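Glycerol dehydrogenase (Bacillus coagulans, PDB 6CSJ) probably oxidises glycerol and related polyols with NAD+ as a member of the iron-containing alcohol dehydrogenase family, and in this double mutant has acquired D-lactate dehydrogenase activity. Local coordinates at residues 215-220 / 228-233; 6-11 / 241-246. The protein carries 2 engineered substitutions. All blocks are in the same frame, centred on the assembly; numbering follows the deposited sequence.

Overall arrangement
Both contacts involve helix 228-248, interaction 1 at its N-terminal end and interaction 2 near its C-terminal end, with their centres about 21 Å apart. Interaction 1 lies farther from the middle of the chain, about 18 Å against 11 Å centre to centre, yet four of its six touching residues are buried; interaction 2 is partly buried. The former packs helix on helix through alanine methyls set against valine and isoleucine branches, within the helical part of the chain. The latter joins that helix to the segment leading into strand 10-14 of the parallel sheet, and adds a water and a carboxylate to one apolar patch. In sequence, interaction 1 is nested within the loop closed by interaction 2.

Interaction 1: 215-220 / 228-233; sequences LKAKLA and EAVEKI
Ala217 directs its methyl at the facing helix and meets two residues one turn apart there. Its CB lies 3.5 Å from CG1 of Ile233 and 3.6 Å from the carbonyl O of Ala229, so it packs against backbone as well as side chain. The torsion chi1 of Ile233, -78°, sets CG1 beside its own backbone N, from where this branch reaches the alanine. Val230 enters alongside: its CG2 branch comes within 3.7 Å of Ala220 CB and 3.5 Å of Ala217 O, thus touching both alanines of one helix turn. Two consecutive helices of the helical part of the fold, 197-221 and 228-248, meet here; joined by a short connection, they cross steeply rather than fold back antiparallel, the local axes approaching to 7.8 Å at a signed crossing angle of -115°. Alanines on both helices permit this close spacing, and the CA atoms of Ala217 and Val230 are 4.5 Å apart. Lys216 flanks the contact: its CB lies 3.8 Å from CB of Ala229, whose methyl also packs against the backbone N of Ala217. The NZ of Lys216 makes a weak, long ion pair with Glu213 of its own helix. Helix 162-173 adds a further layer over Ile233, through Leu165 and Met169, and Thr227 of the connection touches Ala220.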
ATOM      1  N   LEU A 215      -7.848  14.699   7.872  1.00 22.04           N
ATOM      2  CA  LEU A 215      -8.296  14.985   9.238  1.00 22.01           C
ATOM      3  C   LEU A 215      -9.792  14.691   9.387  1.00 19.32           C
ATOM      4  O   LEU A 215     -10.187  14.004  10.325  1.00 21.47           O
ATOM      5  CB  LEU A 215      -7.996  16.440   9.635  1.00 20.00           C
ATOM      6  CG  LEU A 215      -8.495  16.886  11.026  1.00 21.35           C
ATOM      7  CD1 LEU A 215      -7.880  16.056  12.138  1.00 18.99           C
ATOM      8  CD2 LEU A 215      -8.271  18.371  11.256  1.00 21.17           C
ATOM      9  N   LYS A 216     -10.607  15.205   8.463  1.00 17.56           N
ATOM     10  CA  LYS A 216     -12.048  14.932   8.466  1.00 18.42           C
ATOM     11  C   LYS A 216     -12.354  13.433   8.428  1.00 19.69           C
ATOM     12  O   LYS A 216     -13.283  12.964   9.104  1.00 18.70           O
ATOM     13  CB  LYS A 216     -12.735  15.607   7.276  1.00 17.72           C
ATOM     14  CG  LYS A 216     -12.851  17.111   7.380  1.00 18.05           C
ATOM     15  CD  LYS A 216     -13.737  17.665   6.277  1.00 20.32           C
ATOM     16  CE  LYS A 216     -13.029  17.711   4.926  1.00 21.02           C
ATOM     17  NZ  LYS A 216     -13.979  17.981   3.813  1.00 22.25           N
ATOM     18  N   ALA A 217     -11.577  12.704   7.625  1.00 19.08           N
ATOM     19  CA  ALA A 217     -11.704  11.260   7.520  1.00 19.44           C
ATOM     20  C   ALA A 217     -11.284  10.577   8.805  1.00 19.73           C
ATOM     21  O   ALA A 217     -11.985   9.690   9.265  1.00 21.87           O
ATOM     22  CB  ALA A 217     -10.887  10.727   6.356  1.00 20.83           C
ATOM     23  N   LYS A 218     -10.160  10.985   9.390  1.00 19.06           N
ATOM     24  CA  LYS A 218      -9.728  10.406  10.670  1.00 21.36           C
ATOM     25  C   LYS A 218     -10.783  10.559  11.777  1.00 22.79           C
ATOM     26  O   LYS A 218     -11.073   9.607  12.479  1.00 21.74           O
ATOM     27  CB  LYS A 218      -8.405  11.008  11.160  1.00 23.72           C
ATOM     28  CG  LYS A 218      -7.951  10.387  12.478  1.00 26.81           C
ATOM     29  CD  LYS A 218      -6.637  10.940  13.000  1.00 29.86           C
ATOM     30  CE  LYS A 218      -6.420  10.405  14.419  1.00 34.76           C
ATOM     31  NZ  LYS A 218      -5.001  10.434  14.871  1.00 35.97           N
ATOM     32  N   LEU A 219     -11.336  11.757  11.931  1.00 22.33           N
ATOM     33  CA  LEU A 219     -12.330  12.023  12.984  1.00 25.13           C
ATOM     34  C   LEU A 219     -13.577  11.122  12.887  1.00 22.23           C
ATOM     35  O   LEU A 219     -14.141  10.728  13.914  1.00 21.70           O
ATOM     36  CB  LEU A 219     -12.741  13.497  12.977  1.00 26.01           C
ATOM     37  CG  LEU A 219     -11.633  14.472  13.380  1.00 26.71           C
ATOM     38  CD1 LEU A 219     -12.081  15.904  13.147  1.00 26.31           C
ATOM     39  CD2 LEU A 219     -11.194  14.258  14.822  1.00 28.28           C
ATOM     40  N   ALA A 220     -13.975  10.796  11.661  1.00 17.92           N
ATOM     41  CA  ALA A 220     -15.039   9.826  11.407  1.00 20.27           C
ATOM     42  C   ALA A 220     -14.586   8.371  11.657  1.00 22.20           C
ATOM     43  O   ALA A 220     -15.301   7.598  12.313  1.00 23.59           O
ATOM     44  CB  ALA A 220     -15.568   9.982   9.983  1.00 19.38           C
ATOM     45  N   GLU A 228     -18.344  10.847   3.572  1.00 19.66           N
ATOM     46  CA  GLU A 228     -17.765  11.056   2.242  1.00 18.90           C
ATOM     47  C   GLU A 228     -16.252  11.393   2.286  1.00 19.93           C
ATOM     48  O   GLU A 228     -15.520  11.114   1.331  1.00 17.99           O
ATOM     49  CB  GLU A 228     -18.571  12.116   1.486  1.00 20.89           C
ATOM     50  CG  GLU A 228     -18.039  12.543   0.121  1.00 26.00           C
ATOM     51  CD  GLU A 228     -17.966  11.420  -0.901  1.00 26.74           C
ATOM     52  OE1 GLU A 228     -18.554  10.348  -0.700  1.00 31.05           O
ATOM     53  OE2 GLU A 228     -17.320  11.606  -1.933  1.00 37.07           O
ATOM     54  N   ALA A 229     -15.784  11.967   3.395  1.00 18.78           N
ATOM     55  CA  ALA A 229     -14.355  12.192   3.596  1.00 20.50           C
ATOM     56  C   ALA A 229     -13.622  10.864   3.686  1.00 20.41           C
ATOM     57  O   ALA A 229     -12.539  10.715   3.124  1.00 24.60           O
ATOM     58  CB  ALA A 229     -14.099  13.018   4.844  1.00 18.30           C
ATOM     59  N   VAL A 230     -14.217   9.906   4.396  1.00 20.11           N
ATOM     60  CA  VAL A 230     -13.641   8.562   4.499  1.00 18.49           C
ATOM     61  C   VAL A 230     -13.648   7.892   3.128  1.00 17.56           C
ATOM     62  O   VAL A 230     -12.664   7.276   2.754  1.00 15.72           O
ATOM     63  CB  VAL A 230     -14.359   7.700   5.563  1.00 17.35           C
ATOM     64  CG1 VAL A 230     -13.803   6.281   5.575  1.00 18.13           C
ATOM     65  CG2 VAL A 230     -14.180   8.326   6.934  1.00 17.24           C
ATOM     66  N   GLU A 231     -14.741   8.042   2.380  1.00 19.87           N
ATOM     67  CA  GLU A 231     -14.826   7.534   1.003  1.00 22.54           C
ATOM     68  C   GLU A 231     -13.702   8.079   0.121  1.00 19.88           C
ATOM     69  O   GLU A 231     -13.055   7.316  -0.592  1.00 19.03           O
ATOM     70  CB  GLU A 231     -16.194   7.840   0.359  1.00 24.55           C
ATOM     71  CG  GLU A 231     -17.390   7.111   0.991  1.00 28.70           C
ATOM     72  CD  GLU A 231     -17.576   5.656   0.550  1.00 33.12           C
ATOM     73  OE1 GLU A 231     -17.063   5.251  -0.518  1.00 31.97           O
ATOM     74  OE2 GLU A 231     -18.262   4.910   1.289  1.00 37.72           O
ATOM     75  N   LYS A 232     -13.451   9.385   0.180  1.00 21.32           N
ATOM     76  CA  LYS A 232     -12.407   9.987  -0.659  1.00 21.50           C
ATOM     77  C   LYS A 232     -11.000   9.534  -0.274  1.00 18.34           C
ATOM     78  O   LYS A 232     -10.156   9.339  -1.152  1.00 14.87           O
ATOM     79  CB  LYS A 232     -12.490  11.511  -0.625  1.00 25.89           C
ATOM     80  CG  LYS A 232     -13.618  12.070  -1.461  1.00 31.24           C
ATOM     81  CD  LYS A 232     -13.639  13.579  -1.370  1.00 41.16           C
ATOM     82  CE  LYS A 232     -14.829  14.201  -2.079  1.00 44.87           C
ATOM     83  NZ  LYS A 232     -15.078  15.548  -1.502  1.00 48.24           N
ATOM     84  N   ILE A 233     -10.759   9.385   1.031  1.00 16.24           N
ATOM     85  CA  ILE A 233      -9.474   8.922   1.541  1.00 16.97           C
ATOM     86  C   ILE A 233      -9.225   7.459   1.174  1.00 18.12           C
ATOM     87  O   ILE A 233      -8.108   7.104   0.814  1.00 20.78           O
ATOM     88  CB  ILE A 233      -9.349   9.157   3.067  1.00 18.66           C
ATOM     89  CG1 ILE A 233      -9.034  10.637   3.350  1.00 22.69           C
ATOM     90  CG2 ILE A 233      -8.300   8.261   3.721  1.00 17.57           C
ATOM     91  CD1 ILE A 233      -7.722  11.166   2.780  1.00 21.44           C
TER

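Interaction 2: 6-11 / 241-246. Engineered in segment 241-246: Ser245 (natural residue Phe).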
ATOM      1  N   THR A   6      -0.636   1.366 -16.032  1.00 19.12           N
ATOM      2  CA  THR A   6      -1.316   0.108 -15.778  1.00 20.99           C
ATOM      3  C   THR A   6      -2.363   0.300 -14.690  1.00 18.88           C
ATOM      4  O   THR A   6      -2.261   1.214 -13.872  1.00 17.97           O
ATOM      5  CB  THR A   6      -0.342  -0.990 -15.333  1.00 22.76           C
ATOM      6  OG1 THR A   6       0.151  -0.687 -14.029  1.00 23.33           O
ATOM      7  CG2 THR A   6       0.815  -1.111 -16.297  1.00 23.27           C
ATOM      8  N   SER A   7      -3.355  -0.589 -14.681  1.00 17.43           N
ATOM      9  CA  SER A   7      -4.486  -0.468 -13.771  1.00 17.91           C
ATOM     10  C   SER A   7      -5.182  -1.810 -13.567  1.00 19.06           C
ATOM     11  O   SER A   7      -5.133  -2.686 -14.447  1.00 14.52           O
ATOM     12  CB  SER A   7      -5.485   0.547 -14.360  1.00 19.00           C
ATOM     13  OG  SER A   7      -6.680   0.659 -13.605  1.00 19.36           O
ATOM     14  N   PRO A   8      -5.854  -1.971 -12.409  1.00 20.38           N
ATOM     15  CA  PRO A   8      -6.901  -2.988 -12.346  1.00 18.84           C
ATOM     16  C   PRO A   8      -7.927  -2.730 -13.429  1.00 17.24           C
ATOM     17  O   PRO A   8      -8.094  -1.596 -13.856  1.00 18.07           O
ATOM     18  CB  PRO A   8      -7.533  -2.779 -10.967  1.00 18.73           C
ATOM     19  CG  PRO A   8      -6.516  -2.036 -10.179  1.00 22.02           C
ATOM     20  CD  PRO A   8      -5.729  -1.220 -11.149  1.00 20.46           C
ATOM     21  N   SER A   9      -8.582  -3.780 -13.901  1.00 20.03           N
ATOM     22  CA  SER A   9      -9.599  -3.633 -14.934  1.00 19.34           C
ATOM     23  C   SER A   9     -10.814  -2.872 -14.391  1.00 17.34           C
ATOM     24  O   SER A   9     -11.442  -2.114 -15.125  1.00 17.91           O
ATOM     25  CB  SER A   9     -10.014  -4.983 -15.501  1.00 18.74           C
ATOM     26  OG  SER A   9     -10.846  -4.775 -16.634  1.00 22.66           O
ATOM     27  N   LYS A  10     -11.131  -3.083 -13.114  1.00 15.17           N
ATOM     28  CA  LYS A  10     -12.180  -2.341 -12.428  1.00 17.09           C
ATOM     29  C   LYS A  10     -11.769  -2.073 -10.986  1.00 16.58           C
ATOM     30  O   LYS A  10     -11.216  -2.956 -10.324  1.00 14.13           O
ATOM     31  CB  LYS A  10     -13.505  -3.111 -12.426  1.00 18.52           C
ATOM     32  CG  LYS A  10     -14.001  -3.569 -13.788  1.00 18.28           C
ATOM     33  CD  LYS A  10     -15.468  -3.960 -13.731  1.00 18.40           C
ATOM     34  CE  LYS A  10     -15.900  -4.760 -14.951  1.00 17.26           C
ATOM     35  NZ  LYS A  10     -15.686  -4.099 -16.265  1.00 16.68           N
ATOM     36  N   PHE A  11     -12.030  -0.850 -10.516  1.00 16.04           N
ATOM     37  CA  PHE A  11     -11.885  -0.508  -9.106  1.00 17.49           C
ATOM     38  C   PHE A  11     -13.266  -0.065  -8.624  1.00 17.30           C
ATOM     39  O   PHE A  11     -13.850   0.866  -9.182  1.00 19.95           O
ATOM     40  CB  PHE A  11     -10.806   0.564  -8.879  1.00 16.35           C
ATOM     41  CG  PHE A  11     -10.835   1.169  -7.507  1.00 17.47           C
ATOM     42  CD1 PHE A  11     -11.594   2.295  -7.268  1.00 17.90           C
ATOM     43  CD2 PHE A  11     -10.121   0.612  -6.445  1.00 17.04           C
ATOM     44  CE1 PHE A  11     -11.670   2.854  -5.994  1.00 18.99           C
ATOM     45  CE2 PHE A  11     -10.153   1.179  -5.190  1.00 16.59           C
ATOM     46  CZ  PHE A  11     -10.934   2.298  -4.956  1.00 18.32           C
ATOM     47  N   SER A 241      -3.207   6.508  -5.081  1.00 19.54           N
ATOM     48  CA  SER A 241      -1.853   6.207  -4.630  1.00 20.33           C
ATOM     49  C   SER A 241      -1.277   4.949  -5.308  1.00 23.72           C
ATOM     50  O   SER A 241      -0.077   4.887  -5.570  1.00 20.11           O
ATOM     51  CB  SER A 241      -1.832   6.013  -3.113  1.00 19.64           C
ATOM     52  OG  SER A 241      -0.526   5.724  -2.652  1.00 17.93           O
ATOM     53  N   GLY A 242      -2.129   3.949  -5.555  1.00 22.28           N
ATOM     54  CA  GLY A 242      -1.727   2.725  -6.234  1.00 20.86           C
ATOM     55  C   GLY A 242      -1.270   2.937  -7.666  1.00 21.05           C
ATOM     56  O   GLY A 242      -0.172   2.508  -8.038  1.00 20.63           O
ATOM     57  N   ILE A 243      -2.096   3.609  -8.463  1.00 19.35           N
ATOM     58  CA  ILE A 243      -1.729   3.935  -9.853  1.00 22.02           C
ATOM     59  C   ILE A 243      -0.593   4.970  -9.853  1.00 27.00           C
ATOM     60  O   ILE A 243       0.352   4.873 -10.643  1.00 31.00           O
ATOM     61  CB  ILE A 243      -2.927   4.465 -10.695  1.00 22.38           C
ATOM     62  CG1 ILE A 243      -4.135   3.508 -10.641  1.00 24.42           C
ATOM     63  CG2 ILE A 243      -2.510   4.705 -12.144  1.00 22.36           C
ATOM     64  CD1 ILE A 243      -3.812   2.038 -10.822  1.00 24.10           C
ATOM     65  N   GLY A 244      -0.687   5.946  -8.950  1.00 29.13           N
ATOM     66  CA  GLY A 244       0.311   6.996  -8.831  1.00 27.24           C
ATOM     67  C   GLY A 244       1.711   6.482  -8.563  1.00 26.11           C
ATOM     68  O   GLY A 244       2.662   6.959  -9.175  1.00 23.66           O
ATOM     69  N   SER A 245       1.854   5.520  -7.653  1.00 22.97           N
ATOM     70  CA  SER A 245       3.185   5.017  -7.328  1.00 23.56           C
ATOM     71  C   SER A 245       3.669   3.973  -8.339  1.00 22.61           C
ATOM     72  O   SER A 245       4.799   4.068  -8.815  1.00 23.45           O
ATOM     73  CB  SER A 245       3.278   4.516  -5.887  1.00 23.92           C
ATOM     74  OG  SER A 245       2.308   3.539  -5.638  1.00 33.48           O
ATOM     75  N   GLU A 246       2.823   3.013  -8.693  1.00 22.38           N
ATOM     76  CA  GLU A 246       3.219   1.974  -9.648  1.00 22.82           C
ATOM     77  C   GLU A 246       3.463   2.510 -11.063  1.00 20.36           C
ATOM     78  O   GLU A 246       4.402   2.067 -11.712  1.00 23.46           O
ATOM     79  CB  GLU A 246       2.192   0.826  -9.687  1.00 25.56           C
ATOM     80  CG  GLU A 246       2.659  -0.387 -10.489  1.00 26.49           C
ATOM     81  CD  GLU A 246       1.584  -1.453 -10.641  1.00 29.24           C
ATOM     82  OE1 GLU A 246       0.476  -1.137 -11.139  1.00 26.53           O
ATOM     83  OE2 GLU A 246       1.857  -2.624 -10.283  1.00 25.98           O
TER
HETATM   84  O   HOH W   1      -0.513   1.162 -11.993  1.00 20.52           O
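The apolar part of this contact converges on one methyl, CD1 of Ile243. Pro8 turns the CD corner of its ring to it, 3.8 Å from CD1 of Ile243, and Ser7 adds its CA at 3.9 Å from the same methyl. Thr6 contributes backbone: its carbonyl O lies 3.5 Å from CD1 of Ile243. The isoleucine's chi1 of -53° puts CG1 beside the backbone N, and CD1 at the end of this branch reaches the incoming chain although the side chain leaves the helix across the direction of the loop.

The polar part is gathered at Thr6 and Glu246, whose side chains cross at about a right angle. One water donates to both Thr6 O and Glu246 OE1, at 2.6 Å to each, and so bridges a backbone carbonyl to a carboxylate. Thr6 OG1 also approaches Glu246 OE1 to 2.9 Å. The carboxylate has firm partners beyond the two segments: Asn146 ND2 bonds to OE1 and the backbone N of Ala126 to OE2, which should restrict its rotation.

Each segment also carries a side-chain hydrogen bond of its own. Ser7 OG donates to Pro8 O over 2.7 Å, in the carbonyl plane and on a lone pair, and is further bonded to Tyr239. In the helix the engineered Ser245 donates through OG to Ser241 O, a carbonyl that also accepts Ser245 N.

The contact therefore joins the N-terminal alpha/beta part to the helical part, as in other two-domain iron-containing alcohol dehydrogenases: the lead-in to strand 10-14, an outermost strand of the parallel sheet in this chain, lies against helix 228-248. Pro8 also touches Val150 of adjacent strand 149-153, while Ile243 packs on Leu202 of helix 197-221.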